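Local coordinates for protein peptidase, M20/M25/M40 family (Staphylococcus aureus, PDB 4EWT) that probably hydrolyses amide bonds as an M20-family amidohydrolase, using a two-manganese centre in its catalytic domain, at residues P178-T183 / Y297-N302. Numbering follows the deposited sequence.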
loop_
_atom_site.group_PDB
_atom_site.type_symbol
_atom_site.label_atom_id
_atom_site.label_comp_id
_atom_site.label_asym_id
_atom_site.label_seq_id
_atom_site.Cartn_x
_atom_site.Cartn_y
_atom_site.Cartn_z
ATOM N N PRO A 178 -30.837 -24.395 -4.595
ATOM C CA PRO A 178 -31.084 -23.908 -5.957
ATOM C C PRO A 178 -30.193 -22.709 -6.257
ATOM O O PRO A 178 -29.643 -22.101 -5.335
ATOM C CB PRO A 178 -32.556 -23.473 -5.923
ATOM C CG PRO A 178 -32.814 -23.116 -4.493
ATOM C CD PRO A 178 -31.941 -24.047 -3.671
ATOM N N GLY A 179 -30.046 -22.381 -7.536
ATOM C CA GLY A 179 -29.222 -21.254 -7.939
ATOM C C GLY A 179 -27.745 -21.599 -7.847
ATOM O O GLY A 179 -27.372 -22.780 -7.839
ATOM N N TYR A 180 -26.912 -20.560 -7.752
ATOM C CA TYR A 180 -25.457 -20.720 -7.709
ATOM C C TYR A 180 -24.976 -21.414 -6.438
ATOM O O TYR A 180 -25.229 -20.948 -5.329
ATOM C CB TYR A 180 -24.778 -19.365 -7.836
ATOM C CG TYR A 180 -24.861 -18.739 -9.206
ATOM C CD1 TYR A 180 -24.052 -19.186 -10.250
ATOM C CD2 TYR A 180 -25.736 -17.687 -9.455
ATOM C CE1 TYR A 180 -24.115 -18.592 -11.517
ATOM C CE2 TYR A 180 -25.799 -17.087 -10.706
ATOM C CZ TYR A 180 -24.982 -17.540 -11.724
ATOM O OH TYR A 180 -25.046 -16.944 -12.959
ATOM N N VAL A 181 -24.260 -22.518 -6.608
ATOM C CA VAL A 181 -23.948 -23.384 -5.469
ATOM C C VAL A 181 -22.440 -23.645 -5.299
ATOM O O VAL A 181 -21.990 -23.982 -4.204
ATOM C CB VAL A 181 -24.777 -24.703 -5.522
ATOM C CG1 VAL A 181 -24.456 -25.512 -6.789
ATOM C CG2 VAL A 181 -24.570 -25.539 -4.260
ATOM N N GLN A 182 -21.679 -23.499 -6.385
ATOM C CA GLN A 182 -20.211 -23.601 -6.351
ATOM C C GLN A 182 -19.589 -22.553 -7.260
ATOM O O GLN A 182 -20.164 -22.194 -8.276
ATOM C CB GLN A 182 -19.733 -25.023 -6.687
ATOM C CG GLN A 182 -20.042 -25.967 -5.532
ATOM C CD GLN A 182 -19.456 -27.356 -5.627
ATOM O OE1 GLN A 182 -20.138 -28.323 -5.318
ATOM N NE2 GLN A 182 -18.189 -27.465 -5.998
ATOM N N THR A 183 -18.419 -22.060 -6.866
ATOM C CA THR A 183 -17.804 -20.898 -7.490
ATOM C C THR A 183 -17.229 -21.260 -8.844
ATOM O O THR A 183 -16.832 -22.393 -9.069
ATOM C CB THR A 183 -16.640 -20.320 -6.627
ATOM O OG1 THR A 183 -15.620 -21.312 -6.470
ATOM C CG2 THR A 183 -17.126 -19.902 -5.268
ATOM N N TYR A 297 -13.524 -22.931 -15.209
ATOM C CA TYR A 297 -14.858 -23.466 -14.930
ATOM C C TYR A 297 -15.844 -22.342 -14.594
ATOM O O TYR A 297 -15.498 -21.409 -13.872
ATOM C CB TYR A 297 -14.845 -24.529 -13.811
ATOM C CG TYR A 297 -13.961 -25.755 -14.039
ATOM C CD1 TYR A 297 -13.377 -26.019 -15.283
ATOM C CD2 TYR A 297 -13.730 -26.667 -13.007
ATOM C CE1 TYR A 297 -12.573 -27.145 -15.483
ATOM C CE2 TYR A 297 -12.925 -27.795 -13.192
ATOM C CZ TYR A 297 -12.351 -28.031 -14.429
ATOM O OH TYR A 297 -11.552 -29.145 -14.623
ATOM N N PRO A 298 -17.068 -22.404 -15.150
ATOM C CA PRO A 298 -18.082 -21.439 -14.713
ATOM C C PRO A 298 -18.600 -21.794 -13.314
ATOM O O PRO A 298 -18.385 -22.918 -12.843
ATOM C CB PRO A 298 -19.199 -21.595 -15.763
ATOM C CG PRO A 298 -19.008 -22.967 -16.339
ATOM C CD PRO A 298 -17.522 -23.229 -16.285
ATOM N N ALA A 299 -19.251 -20.843 -12.649
ATOM C CA ALA A 299 -19.982 -21.131 -11.417
ATOM C C ALA A 299 -21.071 -22.179 -11.659
ATOM O O ALA A 299 -21.693 -22.213 -12.723
ATOM C CB ALA A 299 -20.591 -19.861 -10.857
ATOM N N LEU A 300 -21.301 -23.034 -10.668
ATOM C CA LEU A 300 -22.276 -24.101 -10.824
ATOM C C LEU A 300 -23.649 -23.572 -10.442
ATOM O O LEU A 300 -23.888 -23.195 -9.287
ATOM C CB LEU A 300 -21.906 -25.296 -9.960
ATOM C CG LEU A 300 -22.396 -26.670 -10.400
ATOM C CD1 LEU A 300 -21.720 -27.695 -9.505
ATOM C CD2 LEU A 300 -23.904 -26.796 -10.334
ATOM N N TYR A 301 -24.534 -23.530 -11.427
ATOM C CA TYR A 301 -25.873 -23.005 -11.234
ATOM C C TYR A 301 -26.882 -24.147 -11.155
ATOM O O TYR A 301 -27.132 -24.829 -12.144
ATOM C CB TYR A 301 -26.230 -22.043 -12.378
ATOM C CG TYR A 301 -27.547 -21.350 -12.159
ATOM C CD1 TYR A 301 -27.659 -20.328 -11.210
ATOM C CD2 TYR A 301 -28.681 -21.713 -12.883
ATOM C CE1 TYR A 301 -28.856 -19.684 -10.992
ATOM C CE2 TYR A 301 -29.895 -21.070 -12.669
ATOM C CZ TYR A 301 -29.971 -20.056 -11.712
ATOM O OH TYR A 301 -31.152 -19.402 -11.473
ATOM N N ASN A 302 -27.434 -24.373 -9.970
ATOM C CA ASN A 302 -28.500 -25.339 -9.820
ATOM C C ASN A 302 -29.812 -24.729 -10.282
ATOM O O ASN A 302 -30.320 -23.792 -9.660
ATOM C CB ASN A 302 -28.604 -25.835 -8.380
ATOM C CG ASN A 302 -27.656 -26.984 -8.088
ATOM O OD1 ASN A 302 -27.040 -27.549 -8.990
ATOM N ND2 ASN A 302 -27.532 -27.328 -6.823
HETATM O O HOH W 1 -18.039 -24.689 -10.503
#
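L300 O is gripped from the 178-183 segment by V181 N, 2.8 Å away and nearly in line with the carbonyl, and by the weaker CA-H of Y180 (CA to O 3.3 Å). G179 and N302 form a hydrogen-bonded antiparallel pair: G179 N meets a lone pair of N302 O at 2.6 Å, whereas N302 N approaches G179 O from above its carbonyl plane. L300 N reaches Q182 O at 2.8 Å. On the face carrying Y180 and Y301 the rings make a T-shaped stack, planes at 66°; Y301, its ring swung opposite the main-chain nitrogen (chi1 -174°), lays CD1 over the centre of the Y180 ring. A299 CB packs against CD1 of Y180. On the L300 and N302 side, V181 CG1 touches L300 CD2 at 3.8 Å and also meets N302 ND2. The N302 amide is held by F346 N at OD1 and R177 O at ND2, while Q182 OE1 pairs with Y348 OH and NE2 with P331 O, its side chain about 7 Å from a manganese. The short 300-302 strand is thus sewn by backbone bonds onto the start of strand 179-193, and the buried amides of Q182 and N302 tie this junction to strand 344-350.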